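Local coordinates for segregation and condensation protein A (Bacillus subtilis, PDB 5H66) that probably serves as the kleisin subunit of the bacterial SMC condensin complex, working in chromosome condensation and segregation, at residues 21-30 / 61-72. Numbering follows the deposited sequence.
Sequences LKSRGTRINF and EQEHNFSDIYIT
R27 lays its guanidinium flat over one face of the Y70 ring, a cation-pi stack with planes 6° apart and CZ of R27 3.8 Å from the ring centroid of Y70. NH1 sits above the middle of the ring, while E61 OE1 comes to the edge of the guanidinium, in its plane, in a long salt bridge 3.6 Å from R27 NH2. The R27 chain, extended from CG to NE, carries the group across the strand to both partners. Beyond Y70 CE1, N29 ND2 donates to D68 OD2 at 2.6 Å; the acceptor lies near the amide plane, but the donor meets the carboxylate on its anti side. With CG anti to the backbone N (chi1 -173°), the N29 amide reaches D68; its OD1 accepts from M31 N. Beneath these polar groups the short, weakly bonded strand 28-29 runs antiparallel to strand 69-73, N29 and Y70 forming a non-hydrogen-bonded pair. I71 N bonds to I28 O, the return bond from I28 N is weak, and F30 N reaches I69 O at 2.8 Å. The other face is apolar. I71 CD1 packs at the edge of the F30 ring, its CG2 meets L21 CD2 at 3.8 Å, and I28 CG1 touches I71 CB. The F30 side chain packs on L42, T45, F46 and V49 of helix 39-54, consistent with the winged-helix fold of kleisin C-terminal domains. With an alanine in place of Y70, the R27 guanidinium would probably lose its flat support and swing on the long E61 bridge. Stack and amide bond thus occupy the polar face, backed by buried I28 and I71.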
loop_
_atom_site.group_PDB
_atom_site.type_symbol
_atom_site.label_atom_id
_atom_site.label_comp_id
_atom_site.label_asym_id
_atom_site.label_seq_id
_atom_site.Cartn_x
_atom_site.Cartn_y
_atom_site.Cartn_z
ATOM N N LEU C 21 -23.573 -9.173 29.320
ATOM C CA LEU C 21 -24.606 -8.230 28.911
ATOM C C LEU C 21 -25.955 -8.575 29.521
ATOM O O LEU C 21 -26.745 -7.672 29.822
ATOM C CB LEU C 21 -24.722 -8.200 27.388
ATOM C CG LEU C 21 -23.893 -7.136 26.672
ATOM C CD1 LEU C 21 -23.601 -7.585 25.255
ATOM C CD2 LEU C 21 -24.614 -5.801 26.680
ATOM N N LYS C 22 -26.236 -9.869 29.704
ATOM C CA LYS C 22 -27.509 -10.295 30.276
ATOM C C LYS C 22 -27.532 -10.104 31.789
ATOM O O LYS C 22 -28.568 -9.727 32.352
ATOM C CB LYS C 22 -27.780 -11.757 29.918
ATOM C CG LYS C 22 -28.032 -11.995 28.441
ATOM C CD LYS C 22 -28.200 -13.474 28.139
ATOM C CE LYS C 22 -28.488 -13.704 26.664
ATOM N NZ LYS C 22 -28.526 -15.153 26.322
ATOM N N SER C 23 -26.407 -10.370 32.458
ATOM C CA SER C 23 -26.311 -10.137 33.897
ATOM C C SER C 23 -26.624 -8.683 34.231
ATOM O O SER C 23 -27.521 -8.391 35.030
ATOM C CB SER C 23 -24.919 -10.528 34.398
ATOM O OG SER C 23 -24.829 -10.425 35.809
ATOM N N ARG C 24 -25.894 -7.753 33.620
ATOM C CA ARG C 24 -26.276 -6.353 33.696
ATOM C C ARG C 24 -27.583 -6.132 32.939
ATOM O O ARG C 24 -28.012 -6.958 32.128
ATOM C CB ARG C 24 -25.172 -5.459 33.128
ATOM C CG ARG C 24 -23.946 -5.340 34.020
ATOM C CD ARG C 24 -24.096 -4.202 35.015
ATOM N NE ARG C 24 -23.265 -3.054 34.665
ATOM C CZ ARG C 24 -22.096 -2.774 35.234
ATOM N NH1 ARG C 24 -21.615 -3.562 36.187
ATOM N NH2 ARG C 24 -21.407 -1.707 34.852
ATOM N N GLY C 25 -28.224 -5.004 33.217
ATOM C CA GLY C 25 -29.522 -4.742 32.629
ATOM C C GLY C 25 -29.479 -3.807 31.439
ATOM O O GLY C 25 -30.312 -3.905 30.533
ATOM N N THR C 26 -28.509 -2.892 31.429
ATOM C CA THR C 26 -28.461 -1.855 30.407
ATOM C C THR C 26 -27.075 -1.720 29.786
ATOM O O THR C 26 -26.446 -2.714 29.408
ATOM C CB THR C 26 -28.887 -0.504 30.996
ATOM O OG1 THR C 26 -27.992 -0.140 32.057
ATOM C CG2 THR C 26 -30.312 -0.568 31.536
ATOM N N ARG C 27 -26.607 -0.475 29.682
ATOM C CA ARG C 27 -25.311 -0.118 29.117
ATOM C C ARG C 27 -24.148 -0.836 29.788
ATOM O O ARG C 27 -24.287 -1.374 30.892
ATOM C CB ARG C 27 -25.091 1.390 29.247
ATOM C CG ARG C 27 -25.246 2.201 27.983
ATOM C CD ARG C 27 -24.891 3.644 28.289
ATOM N NE ARG C 27 -24.896 4.495 27.106
ATOM C CZ ARG C 27 -24.374 5.717 27.071
ATOM N NH1 ARG C 27 -23.803 6.227 28.156
ATOM N NH2 ARG C 27 -24.419 6.431 25.954
ATOM N N ILE C 28 -22.997 -0.832 29.122
ATOM C CA ILE C 28 -21.716 -1.171 29.735
ATOM C C ILE C 28 -20.631 -0.398 29.001
ATOM O O ILE C 28 -20.584 -0.395 27.767
ATOM C CB ILE C 28 -21.410 -2.683 29.699
ATOM C CG1 ILE C 28 -21.956 -3.314 28.420
ATOM C CG2 ILE C 28 -21.938 -3.380 30.946
ATOM C CD1 ILE C 28 -21.588 -4.768 28.256
ATOM N N ASN C 29 -19.770 0.275 29.759
ATOM C CA ASN C 29 -18.566 0.849 29.178
ATOM C C ASN C 29 -17.624 -0.275 28.764
ATOM O O ASN C 29 -17.479 -1.274 29.474
ATOM C CB ASN C 29 -17.888 1.781 30.181
ATOM C CG ASN C 29 -16.717 2.538 29.585
ATOM O OD1 ASN C 29 -15.683 1.956 29.254
ATOM N ND2 ASN C 29 -16.873 3.851 29.451
ATOM N N PHE C 30 -16.997 -0.114 27.596
ATOM C CA PHE C 30 -16.094 -1.144 27.088
ATOM C C PHE C 30 -14.988 -1.455 28.090
ATOM O O PHE C 30 -14.674 -2.625 28.338
ATOM C CB PHE C 30 -15.502 -0.700 25.746
ATOM C CG PHE C 30 -14.508 -1.670 25.163
ATOM C CD1 PHE C 30 -14.934 -2.740 24.392
ATOM C CD2 PHE C 30 -13.148 -1.502 25.375
ATOM C CE1 PHE C 30 -14.024 -3.630 23.850
ATOM C CE2 PHE C 30 -12.233 -2.391 24.839
ATOM C CZ PHE C 30 -12.673 -3.455 24.073
ATOM N N GLU C 61 -22.178 2.537 20.735
ATOM C CA GLU C 61 -22.208 3.987 20.602
ATOM C C GLU C 61 -20.842 4.546 20.969
ATOM O O GLU C 61 -20.272 4.174 21.999
ATOM C CB GLU C 61 -23.291 4.610 21.492
ATOM C CG GLU C 61 -24.707 4.173 21.148
ATOM C CD GLU C 61 -25.763 5.052 21.793
ATOM O OE1 GLU C 61 -25.975 4.927 23.020
ATOM O OE2 GLU C 61 -26.377 5.867 21.071
ATOM N N GLN C 62 -20.322 5.430 20.120
ATOM C CA GLN C 62 -19.070 6.128 20.384
ATOM C C GLN C 62 -19.155 7.503 19.745
ATOM O O GLN C 62 -19.510 7.617 18.568
ATOM C CB GLN C 62 -17.864 5.348 19.842
ATOM C CG GLN C 62 -16.531 5.789 20.428
ATOM C CD GLN C 62 -15.340 5.047 19.836
ATOM O OE1 GLN C 62 -15.449 4.398 18.794
ATOM N NE2 GLN C 62 -14.193 5.140 20.507
ATOM N N GLU C 63 -18.834 8.541 20.521
ATOM C CA GLU C 63 -19.041 9.912 20.060
ATOM C C GLU C 63 -17.948 10.353 19.089
ATOM O O GLU C 63 -18.244 10.822 17.984
ATOM C CB GLU C 63 -19.117 10.862 21.256
ATOM C CG GLU C 63 -19.999 12.085 21.019
ATOM C CD GLU C 63 -20.184 12.932 22.269
ATOM O OE1 GLU C 63 -20.989 12.541 23.145
ATOM O OE2 GLU C 63 -19.523 13.989 22.376
ATOM N N HIS C 64 -16.686 10.226 19.489
ATOM C CA HIS C 64 -15.556 10.563 18.638
ATOM C C HIS C 64 -14.535 9.437 18.687
ATOM O O HIS C 64 -14.655 8.492 19.472
ATOM C CB HIS C 64 -14.900 11.885 19.062
ATOM C CG HIS C 64 -15.845 12.845 19.709
ATOM N ND1 HIS C 64 -15.715 13.246 21.022
ATOM C CD2 HIS C 64 -16.938 13.483 19.227
ATOM C CE1 HIS C 64 -16.687 14.091 21.320
ATOM N NE2 HIS C 64 -17.444 14.249 20.249
ATOM N N ASN C 65 -13.520 9.547 17.832
ATOM C CA ASN C 65 -12.417 8.598 17.874
ATOM C C ASN C 65 -11.795 8.599 19.261
ATOM O O ASN C 65 -11.513 9.662 19.825
ATOM C CB ASN C 65 -11.363 8.947 16.821
ATOM C CG ASN C 65 -11.886 8.813 15.402
ATOM O OD1 ASN C 65 -12.671 7.923 15.104
ATOM N ND2 ASN C 65 -11.439 9.700 14.519
ATOM N N PHE C 66 -11.612 7.400 19.817
ATOM C CA PHE C 66 -10.955 7.147 21.098
ATOM C C PHE C 66 -11.758 7.645 22.292
ATOM O O PHE C 66 -11.241 7.653 23.417
ATOM C CB PHE C 66 -9.544 7.744 21.138
ATOM C CG PHE C 66 -8.711 7.398 19.939
ATOM C CD1 PHE C 66 -8.628 6.086 19.493
ATOM C CD2 PHE C 66 -8.017 8.381 19.252
ATOM C CE1 PHE C 66 -7.863 5.762 18.385
ATOM C CE2 PHE C 66 -7.249 8.064 18.144
ATOM C CZ PHE C 66 -7.172 6.753 17.711
ATOM N N SER C 67 -13.002 8.069 22.085
ATOM C CA SER C 67 -13.890 8.314 23.206
ATOM C C SER C 67 -14.394 6.981 23.758
ATOM O O SER C 67 -14.216 5.921 23.154
ATOM C CB SER C 67 -15.056 9.212 22.786
ATOM O OG SER C 67 -15.991 8.510 21.986
ATOM N N ASP C 68 -15.025 7.039 24.927
ATOM C CA ASP C 68 -15.521 5.823 25.555
ATOM C C ASP C 68 -16.564 5.147 24.670
ATOM O O ASP C 68 -17.308 5.799 23.934
ATOM C CB ASP C 68 -16.103 6.138 26.934
ATOM C CG ASP C 68 -15.025 6.323 27.993
ATOM O OD1 ASP C 68 -14.331 7.364 27.977
ATOM O OD2 ASP C 68 -14.864 5.420 28.841
ATOM N N ILE C 69 -16.596 3.818 24.735
ATOM C CA ILE C 69 -17.478 2.993 23.917
ATOM C C ILE C 69 -18.490 2.325 24.836
ATOM O O ILE C 69 -18.110 1.692 25.830
ATOM C CB ILE C 69 -16.688 1.942 23.119
ATOM C CG1 ILE C 69 -15.662 2.619 22.205
ATOM C CG2 ILE C 69 -17.632 1.056 22.314
ATOM C CD1 ILE C 69 -14.426 1.790 21.953
ATOM N N TYR C 70 -19.772 2.459 24.505
ATOM C CA TYR C 70 -20.852 1.908 25.311
ATOM C C TYR C 70 -21.521 0.767 24.558
ATOM O O TYR C 70 -21.835 0.897 23.370
ATOM C CB TYR C 70 -21.860 2.997 25.687
ATOM C CG TYR C 70 -21.225 4.102 26.509
ATOM C CD1 TYR C 70 -20.809 3.868 27.817
ATOM C CD2 TYR C 70 -21.009 5.364 25.970
ATOM C CE1 TYR C 70 -20.212 4.866 28.568
ATOM C CE2 TYR C 70 -20.413 6.369 26.715
ATOM C CZ TYR C 70 -20.015 6.114 28.013
ATOM O OH TYR C 70 -19.420 7.112 28.754
ATOM N N ILE C 71 -21.729 -0.347 25.257
ATOM C CA ILE C 71 -22.201 -1.597 24.674
ATOM C C ILE C 71 -23.590 -1.899 25.221
ATOM O O ILE C 71 -23.841 -1.743 26.422
ATOM C CB ILE C 71 -21.220 -2.745 24.987
ATOM C CG1 ILE C 71 -19.900 -2.548 24.239
ATOM C CG2 ILE C 71 -21.831 -4.096 24.662
ATOM C CD1 ILE C 71 -18.688 -2.506 25.124
ATOM N N THR C 72 -24.490 -2.333 24.340
ATOM C CA THR C 72 -25.842 -2.702 24.734
ATOM C C THR C 72 -26.294 -3.908 23.926
ATOM O O THR C 72 -26.081 -3.966 22.711
ATOM C CB THR C 72 -26.824 -1.534 24.535
ATOM O OG1 THR C 72 -26.457 -0.446 25.393
ATOM C CG2 THR C 72 -28.250 -1.963 24.855
#